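Local coordinates for adenosine monophosphate-protein transferase (Pyrobaculum aerophilum, PDB 2JB7), which binds adenosine monophosphate and may transfer it to proteins, though its physiological role is not established, at residues Asn17-Gln22 against Phe110-Asn115; His24-Val29 against Leu57-Ala62; Thr38-Val43 against Arg89-Ile94. All coordinates share one frame; numbering follows the deposited sequence.

Contact 1 (Asn17-Gln22 against Phe110-Asn115); sequences NVIIGQ and FAATAN. With AMP (adenosine monophosphate), chain D.
The ring of Phe110 meets Gln22 at its edge, OE1 lying in the ring plane 3.6 Å from CZ, while the backbone of Gly21 approaches CE2 obliquely. Phe110 CG lies opposite the carbonyl carbon (chi1 -59°), which carries the ring to both residues. Ile20 CG2 comes to CD2 from a side chain that crosses the ring's own at about a right angle. The amide of Gln22 is turned 51° from the ring; its OE1 is also held by Arg108, and its NE2 reaches Phe110 O of a neighbouring subunit. Next to the ring the antiparallel strands carry a classic beta bulge: Phe110 and Ala111 both face Ile20, whose O takes a short bond from Phe110 N (2.7 Å) and a weak one from Ala111 N. Farther along, Val18 and Thr113 form a hydrogen-bonded pair, Val18 N pointing almost straight at Thr113 O (2.9 Å, 175°). Ile19 CG1 packs on Ala112 CB at the non-hydrogen-bonded pair between. Thr113 OG1 accepts from Asn115 N in an ST turn and is also hydrogen-bonded to Asp136. Ala114 N bonds O3' of AMP at 2.8 Å, and the Asn17 amide lies at the ribose. The chemistry thus passes from apolar sheet core to polar recognition of the ribose.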
# COMPACT_ATOMS: atom_id res chain seq x y z
N ASN A 17 19.90 -4.87 -13.97
CA ASN A 17 19.17 -3.64 -13.83
C ASN A 17 19.66 -2.88 -12.61
O ASN A 17 20.18 -3.48 -11.67
CB ASN A 17 17.67 -3.86 -13.73
CG ASN A 17 17.06 -4.21 -15.05
OD1 ASN A 17 17.12 -5.37 -15.50
ND2 ASN A 17 16.48 -3.21 -15.69
N VAL A 18 19.58 -1.56 -12.66
CA VAL A 18 19.96 -0.76 -11.51
C VAL A 18 18.74 -0.02 -10.96
O VAL A 18 17.87 0.37 -11.72
CB VAL A 18 21.09 0.23 -11.87
CG1 VAL A 18 20.57 1.42 -12.70
CG2 VAL A 18 21.82 0.70 -10.59
N ILE A 19 18.68 0.12 -9.63
CA ILE A 19 17.68 0.95 -8.94
C ILE A 19 18.49 1.90 -8.04
O ILE A 19 19.35 1.46 -7.25
CB ILE A 19 16.68 0.10 -8.14
CG1 ILE A 19 15.93 -0.85 -9.10
CG2 ILE A 19 15.67 0.99 -7.34
CD1 ILE A 19 15.15 -1.92 -8.31
N ILE A 20 18.25 3.20 -8.17
CA ILE A 20 18.95 4.22 -7.37
C ILE A 20 17.89 5.06 -6.65
O ILE A 20 16.92 5.50 -7.26
CB ILE A 20 19.82 5.12 -8.24
CG1 ILE A 20 20.73 4.28 -9.13
CG2 ILE A 20 20.65 6.06 -7.36
CD1 ILE A 20 21.55 5.09 -10.17
N GLY A 21 18.07 5.28 -5.35
CA GLY A 21 17.13 6.08 -4.58
C GLY A 21 17.77 6.76 -3.40
O GLY A 21 18.98 6.82 -3.29
N GLN A 22 16.91 7.31 -2.55
CA GLN A 22 17.34 7.97 -1.32
C GLN A 22 16.48 7.46 -0.18
O GLN A 22 15.26 7.25 -0.31
CB GLN A 22 17.16 9.45 -1.48
CG GLN A 22 17.86 10.27 -0.41
CD GLN A 22 17.54 11.69 -0.63
OE1 GLN A 22 17.85 12.25 -1.69
NE2 GLN A 22 16.88 12.28 0.33
N PHE A 110 15.01 7.39 -7.75
CA PHE A 110 15.39 8.25 -8.88
C PHE A 110 15.32 7.57 -10.23
O PHE A 110 15.05 8.25 -11.20
CB PHE A 110 16.82 8.77 -8.71
CG PHE A 110 17.06 9.56 -7.45
CD1 PHE A 110 16.47 10.80 -7.28
CD2 PHE A 110 17.88 9.06 -6.44
CE1 PHE A 110 16.67 11.57 -6.13
CE2 PHE A 110 18.09 9.80 -5.27
CZ PHE A 110 17.50 11.05 -5.11
N ALA A 111 15.62 6.28 -10.30
CA ALA A 111 15.71 5.55 -11.53
C ALA A 111 15.53 4.07 -11.24
O ALA A 111 15.99 3.57 -10.20
CB ALA A 111 17.05 5.78 -12.18
N ALA A 112 14.87 3.37 -12.16
CA ALA A 112 14.91 1.92 -12.21
C ALA A 112 15.05 1.55 -13.70
O ALA A 112 14.14 1.82 -14.47
CB ALA A 112 13.69 1.33 -11.60
N THR A 113 16.20 0.99 -14.11
CA THR A 113 16.49 0.95 -15.53
C THR A 113 17.68 0.08 -15.85
O THR A 113 18.52 -0.20 -14.97
CB THR A 113 16.78 2.37 -16.06
OG1 THR A 113 16.68 2.41 -17.49
CG2 THR A 113 18.15 2.85 -15.64
N ALA A 114 17.77 -0.35 -17.12
CA ALA A 114 18.96 -0.99 -17.65
C ALA A 114 19.51 -0.20 -18.85
O ALA A 114 20.45 -0.64 -19.49
CB ALA A 114 18.67 -2.45 -18.05
N ASN A 115 18.96 0.99 -19.10
CA ASN A 115 19.45 1.92 -20.12
C ASN A 115 20.73 2.61 -19.75
O ASN A 115 21.06 2.72 -18.57
CB ASN A 115 18.43 3.04 -20.36
CG ASN A 115 17.18 2.55 -21.00
OD1 ASN A 115 17.17 1.58 -21.75
ND2 ASN A 115 16.11 3.26 -20.77
P AMP D . 14.30 -2.19 -23.11
O1P AMP D . 14.63 -3.65 -22.85
O2P AMP D . 13.39 -2.03 -24.29
O3P AMP D . 15.50 -1.27 -23.11
O5' AMP D . 13.29 -1.79 -21.86
C5' AMP D . 13.38 -0.66 -20.97
C4' AMP D . 13.50 -1.10 -19.51
O4' AMP D . 12.38 -1.90 -19.08
C3' AMP D . 14.74 -1.95 -19.29
O3' AMP D . 15.92 -1.16 -19.09
C2' AMP D . 14.34 -2.72 -18.06
O2' AMP D . 14.61 -1.95 -16.86
C1' AMP D . 12.84 -2.92 -18.21
N9 AMP D . 12.48 -4.19 -18.88
C8 AMP D . 12.84 -4.57 -20.12
N7 AMP D . 12.31 -5.78 -20.45
C5 AMP D . 11.60 -6.19 -19.36
C6 AMP D . 10.78 -7.35 -19.01
N6 AMP D . 10.60 -8.41 -19.86
N1 AMP D . 10.18 -7.39 -17.81
C2 AMP D . 10.31 -6.39 -16.93
N3 AMP D . 11.04 -5.30 -17.18
C4 AMP D . 11.69 -5.14 -18.36

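Contact 2 (His24-Val29 against Leu57-Ala62); sequences HFIKTV and LVRHEA. With AMP (adenosine monophosphate), chain F.
Val29, on helix 28-37, meets Arg59 and Glu61 through apolar atoms, and no hydrogen bond crosses between the segments. Its CB is directed at the strand; chi1 of 63°, measured to CG1, leaves CG2 anti to the backbone N, where it reaches Glu61 CG at 3.8 Å and His60 N at 3.9 Å. The side chains of Val29 and Glu61 cross at about a right angle, and Val29 CB also meets Arg59 CB.

A second kind of contact sets a methyl against a flat cation. Ile26 CD1 sits over the centre of the Arg59 guanidinium, 3.6 Å above its plane, and Leu57 CD1 lies over the opposite face. With both faces occupied by methyls, the nitrogens pair with acids: NH2 with Glu51, NH1 with Glu144 of a neighbouring subunit. Glu61 likewise sends its carboxylate to Arg149 and Arg152 of that subunit.

The third kind is contact with the nucleotide. The adenine of AMP lies over one face of Phe25, its C4 3.4 Å above the ring and offset toward the rim; Lys27 N lies over the other face. The type I turn Phe25-Thr28, with Thr28 N bonded to Phe25 O, leads from this ring into helix 28-37. That helix packs through Val29 against strands 44-50 and 57-62, the latter at the sheet's outer edge within the chain.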
# COMPACT_ATOMS: atom_id res chain seq x y z
N HIS A 24 17.07 6.89 4.49
CA HIS A 24 17.63 7.44 5.71
C HIS A 24 17.72 6.31 6.72
O HIS A 24 16.97 5.35 6.67
CB HIS A 24 16.80 8.60 6.28
CG HIS A 24 15.55 8.18 6.99
ND1 HIS A 24 14.51 7.54 6.35
CD2 HIS A 24 15.16 8.32 8.28
CE1 HIS A 24 13.54 7.30 7.23
NE2 HIS A 24 13.91 7.75 8.40
N PHE A 25 18.65 6.45 7.66
CA PHE A 25 18.79 5.54 8.78
C PHE A 25 19.50 4.28 8.38
O PHE A 25 19.24 3.69 7.30
CB PHE A 25 17.42 5.19 9.41
CG PHE A 25 17.51 4.41 10.71
CD1 PHE A 25 18.46 4.72 11.69
CD2 PHE A 25 16.59 3.38 10.96
CE1 PHE A 25 18.53 3.98 12.87
CE2 PHE A 25 16.65 2.68 12.16
CZ PHE A 25 17.62 2.99 13.10
N ILE A 26 20.40 3.82 9.24
CA ILE A 26 21.21 2.64 8.90
C ILE A 26 20.47 1.35 8.60
O ILE A 26 20.95 0.50 7.85
CB ILE A 26 22.26 2.41 10.01
CG1 ILE A 26 23.47 1.61 9.51
CG2 ILE A 26 21.58 1.87 11.25
CD1 ILE A 26 24.73 1.74 10.41
N LYS A 27 19.27 1.21 9.11
CA LYS A 27 18.49 0.00 8.92
C LYS A 27 18.08 -0.15 7.46
O LYS A 27 17.68 -1.24 7.03
CB LYS A 27 17.28 0.05 9.80
CG LYS A 27 16.47 -1.29 9.90
CD LYS A 27 15.52 -1.34 11.11
CE LYS A 27 14.28 -0.49 10.98
NZ LYS A 27 13.24 -1.15 10.12
N THR A 28 18.16 0.93 6.70
CA THR A 28 17.93 0.85 5.24
C THR A 28 18.58 -0.38 4.60
O THR A 28 17.99 -1.05 3.75
CB THR A 28 18.43 2.11 4.53
OG1 THR A 28 17.69 3.27 4.96
CG2 THR A 28 18.33 1.97 3.00
N VAL A 29 19.83 -0.63 4.92
CA VAL A 29 20.57 -1.66 4.23
C VAL A 29 19.94 -3.05 4.48
O VAL A 29 19.82 -3.86 3.53
CB VAL A 29 22.07 -1.62 4.62
CG1 VAL A 29 22.31 -1.90 6.08
CG2 VAL A 29 22.87 -2.62 3.79
N LEU A 57 29.85 5.32 6.45
CA LEU A 57 30.32 4.25 5.57
C LEU A 57 29.33 3.88 4.53
O LEU A 57 28.13 3.94 4.75
CB LEU A 57 30.69 3.01 6.38
CG LEU A 57 31.76 3.22 7.46
CD1 LEU A 57 31.85 2.00 8.40
CD2 LEU A 57 33.11 3.55 6.81
N VAL A 58 29.84 3.43 3.41
CA VAL A 58 28.97 2.72 2.44
C VAL A 58 28.69 1.35 3.06
O VAL A 58 29.61 0.53 3.24
CB VAL A 58 29.65 2.61 1.06
CG1 VAL A 58 28.77 1.80 0.09
CG2 VAL A 58 30.00 4.01 0.44
N ARG A 59 27.42 1.12 3.39
CA ARG A 59 26.90 -0.12 4.00
C ARG A 59 26.38 -0.99 2.88
O ARG A 59 25.78 -0.49 1.92
CB ARG A 59 25.83 0.18 5.04
CG ARG A 59 26.24 1.27 6.05
CD ARG A 59 27.28 0.72 7.00
NE ARG A 59 27.63 1.67 8.05
CZ ARG A 59 28.16 1.33 9.23
NH1 ARG A 59 28.43 0.06 9.49
NH2 ARG A 59 28.45 2.25 10.14
N HIS A 60 26.62 -2.29 2.98
CA HIS A 60 26.30 -3.18 1.84
C HIS A 60 25.98 -4.60 2.25
O HIS A 60 26.43 -5.11 3.29
CB HIS A 60 27.41 -3.13 0.79
CG HIS A 60 28.75 -3.50 1.34
ND1 HIS A 60 29.22 -4.81 1.37
CD2 HIS A 60 29.70 -2.75 1.94
CE1 HIS A 60 30.42 -4.83 1.91
NE2 HIS A 60 30.74 -3.59 2.29
N GLU A 61 25.09 -5.20 1.44
CA GLU A 61 24.75 -6.62 1.50
C GLU A 61 24.63 -7.10 0.06
O GLU A 61 24.39 -6.33 -0.86
CB GLU A 61 23.43 -6.85 2.23
CG GLU A 61 23.41 -6.35 3.68
CD GLU A 61 24.19 -7.24 4.64
OE1 GLU A 61 24.53 -8.41 4.28
OE2 GLU A 61 24.39 -6.80 5.80
N ALA A 62 24.79 -8.41 -0.13
CA ALA A 62 24.76 -9.01 -1.44
C ALA A 62 24.77 -10.52 -1.35
O ALA A 62 25.25 -11.09 -0.38
CB ALA A 62 25.94 -8.59 -2.24
P AMP F . 22.09 8.81 13.14
O1P AMP F . 22.51 10.26 12.96
O2P AMP F . 21.47 8.48 14.47
O3P AMP F . 23.13 7.79 12.78
O5' AMP F . 20.90 8.40 12.11
C5' AMP F . 20.58 8.95 10.82
C4' AMP F . 19.08 9.19 10.71
O4' AMP F . 18.30 8.00 10.95
C3' AMP F . 18.66 10.23 11.75
O3' AMP F . 18.86 11.53 11.18
C2' AMP F . 17.23 9.84 12.07
O2' AMP F . 16.39 10.43 11.09
C1' AMP F . 17.24 8.32 11.87
N9 AMP F . 17.38 7.60 13.18
C8 AMP F . 18.43 7.60 14.03
N7 AMP F . 18.22 6.80 15.09
C5 AMP F . 16.98 6.24 14.88
C6 AMP F . 16.17 5.31 15.62
N6 AMP F . 16.64 4.84 16.78
N1 AMP F . 14.96 4.93 15.12
C2 AMP F . 14.53 5.46 13.94
N3 AMP F . 15.23 6.33 13.18
C4 AMP F . 16.45 6.75 13.63

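Contact 3 (Thr38-Val43 against Arg89-Ile94); sequences TSVPGV and RNAWPI. With AMP (adenosine monophosphate), chain D.
A type I beta turn, Val40-Val43, meets the segment Arg89-Ile94, which runs from the end of strand 83-89 into helix 93-101, through Asn90 and through the methyl of Ala91, held between two valines. Val40 can be followed outward: CB lies 4.2 Å from Ala91 CB, CG1 comes to Asn90 O, and CG2 ends against Ala91 CB at 3.9 Å. Its chi1 of 177° sets CG1 anti to the backbone N, on the side of the Asn90 carbonyl. Val43 closes on the same methyl with CG2, which also touches Arg89 O. This small apolar cluster ties the loop after helix 28-37 to the approach to helix 93-101.

Trp92 points away from the turn and lays one face of its indole against the adenine of AMP. N1 of the base stands 3.2 Å above the indole plane, over its centre, and Ile94 CD1 separately touches C2. A leucine in place of Trp92 would probably leave much of the adenine face without its flat partner and the base freer to shift. Pro41 of a neighbouring subunit packs on Trp92, bringing the corresponding turn of that chain close to the pocket.

The turn's polar tie comes from Asn90, whose OD1 bonds a bound buffer molecule. Its ND2 donates to Gly42 O at 3.3 Å; the acceptor lies near the amide plane of Asn90, and the donor is tilted 25° from the carbonyl plane.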
# COMPACT_ATOMS: atom_id res chain seq x y z
N THR A 38 13.12 -11.54 -0.47
CA THR A 38 11.80 -12.10 -0.22
C THR A 38 10.85 -11.84 -1.38
O THR A 38 9.69 -12.22 -1.31
CB THR A 38 11.14 -11.58 1.10
OG1 THR A 38 10.86 -10.20 1.00
CG2 THR A 38 12.03 -11.85 2.33
N SER A 39 11.33 -11.18 -2.43
CA SER A 39 10.50 -10.90 -3.60
C SER A 39 10.59 -11.94 -4.70
O SER A 39 9.55 -12.28 -5.33
CB SER A 39 10.84 -9.51 -4.17
OG SER A 39 10.26 -8.50 -3.35
N VAL A 40 11.79 -12.44 -4.97
CA VAL A 40 12.01 -13.37 -6.08
C VAL A 40 12.99 -14.45 -5.64
O VAL A 40 14.07 -14.11 -5.20
CB VAL A 40 12.62 -12.64 -7.29
CG1 VAL A 40 12.91 -13.62 -8.40
CG2 VAL A 40 11.65 -11.51 -7.79
N PRO A 41 12.60 -15.73 -5.73
CA PRO A 41 13.53 -16.77 -5.20
C PRO A 41 14.94 -16.79 -5.78
O PRO A 41 15.89 -16.91 -5.02
CB PRO A 41 12.80 -18.09 -5.49
CG PRO A 41 11.34 -17.71 -5.43
CD PRO A 41 11.32 -16.33 -6.15
N GLY A 42 15.08 -16.60 -7.08
CA GLY A 42 16.46 -16.75 -7.64
C GLY A 42 17.28 -15.47 -7.71
O GLY A 42 18.33 -15.41 -8.38
N VAL A 43 16.80 -14.42 -7.06
CA VAL A 43 17.35 -13.11 -7.32
C VAL A 43 18.79 -13.06 -6.88
O VAL A 43 19.14 -13.61 -5.82
CB VAL A 43 16.55 -11.98 -6.63
CG1 VAL A 43 16.56 -12.15 -5.08
CG2 VAL A 43 17.11 -10.64 -7.06
N ARG A 89 20.19 -9.13 -10.81
CA ARG A 89 20.11 -10.10 -11.90
C ARG A 89 19.01 -11.10 -11.54
O ARG A 89 18.71 -11.30 -10.36
CB ARG A 89 21.44 -10.86 -12.02
CG ARG A 89 22.58 -10.12 -12.63
CD ARG A 89 23.82 -11.00 -12.68
NE ARG A 89 24.98 -10.28 -13.17
CZ ARG A 89 25.23 -10.00 -14.45
NH1 ARG A 89 24.38 -10.35 -15.43
NH2 ARG A 89 26.34 -9.33 -14.78
N ASN A 90 18.45 -11.77 -12.54
CA ASN A 90 17.44 -12.83 -12.31
C ASN A 90 16.13 -12.31 -11.72
O ASN A 90 15.31 -13.05 -11.18
CB ASN A 90 17.99 -14.00 -11.45
CG ASN A 90 19.25 -14.57 -12.02
OD1 ASN A 90 19.50 -14.54 -13.24
ND2 ASN A 90 20.07 -15.13 -11.14
N ALA A 91 15.94 -11.00 -11.88
CA ALA A 91 14.72 -10.35 -11.51
C ALA A 91 14.68 -9.01 -12.22
O ALA A 91 15.72 -8.44 -12.53
CB ALA A 91 14.64 -10.13 -9.96
N TRP A 92 13.47 -8.53 -12.47
CA TRP A 92 13.25 -7.21 -13.03
C TRP A 92 12.88 -6.19 -11.97
O TRP A 92 12.27 -6.56 -10.96
CB TRP A 92 12.09 -7.25 -14.00
CG TRP A 92 12.30 -8.17 -15.16
CD1 TRP A 92 11.72 -9.42 -15.33
CD2 TRP A 92 13.11 -7.93 -16.30
NE1 TRP A 92 12.14 -9.95 -16.54
CE2 TRP A 92 12.98 -9.06 -17.15
CE3 TRP A 92 13.93 -6.88 -16.70
CZ2 TRP A 92 13.63 -9.14 -18.37
CZ3 TRP A 92 14.57 -6.95 -17.94
CH2 TRP A 92 14.42 -8.10 -18.74
N PRO A 93 13.17 -4.89 -12.21
CA PRO A 93 12.67 -3.91 -11.25
C PRO A 93 11.19 -4.00 -10.93
O PRO A 93 10.83 -3.83 -9.78
CB PRO A 93 13.05 -2.56 -11.88
CG PRO A 93 14.29 -2.88 -12.64
CD PRO A 93 14.04 -4.26 -13.21
N ILE A 94 10.33 -4.34 -11.89
CA ILE A 94 8.90 -4.39 -11.56
C ILE A 94 8.60 -5.51 -10.54
O ILE A 94 7.55 -5.51 -9.90
CB ILE A 94 7.98 -4.60 -12.81
CG1 ILE A 94 8.32 -5.87 -13.59
CG2 ILE A 94 7.99 -3.33 -13.72
CD1 ILE A 94 7.26 -6.19 -14.68
P AMP D . 14.30 -2.19 -23.11
O1P AMP D . 14.63 -3.65 -22.85
O2P AMP D . 13.39 -2.03 -24.29
O3P AMP D . 15.50 -1.27 -23.11
O5' AMP D . 13.29 -1.79 -21.86
C5' AMP D . 13.38 -0.66 -20.97
C4' AMP D . 13.50 -1.10 -19.51
O4' AMP D . 12.38 -1.90 -19.08
C3' AMP D . 14.74 -1.95 -19.29
O3' AMP D . 15.92 -1.16 -19.09
C2' AMP D . 14.34 -2.72 -18.06
O2' AMP D . 14.61 -1.95 -16.86
C1' AMP D . 12.84 -2.92 -18.21
N9 AMP D . 12.48 -4.19 -18.88
C8 AMP D . 12.84 -4.57 -20.12
N7 AMP D . 12.31 -5.78 -20.45
C5 AMP D . 11.60 -6.19 -19.36
C6 AMP D . 10.78 -7.35 -19.01
N6 AMP D . 10.60 -8.41 -19.86
N1 AMP D . 10.18 -7.39 -17.81
C2 AMP D . 10.31 -6.39 -16.93
N3 AMP D . 11.04 -5.30 -17.18
C4 AMP D . 11.69 -5.14 -18.36

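In the fold
Along the chain, contacts 2 and 3 both fall between the two strands paired in contact 1, and their own segments alternate. Contacts 1 and 2 reach the same five-stranded antiparallel sheet, with centres about 17 Å apart: strand 108-113 is outermost on one side within the chain, strand 57-62 on the other. Contact 3 lies about 14 Å from contact 1, centre to centre, and touches it where Pro93 and Trp92 pack on Asn17; both line one AMP site. Contact 2, its centre about 19 Å from that of contact 3, borders a second AMP, whose pocket is completed by Tyr162 and Ala114 of a neighbouring subunit. Each chain therefore contributes to two nucleotide sites, consistent with sites built between subunits.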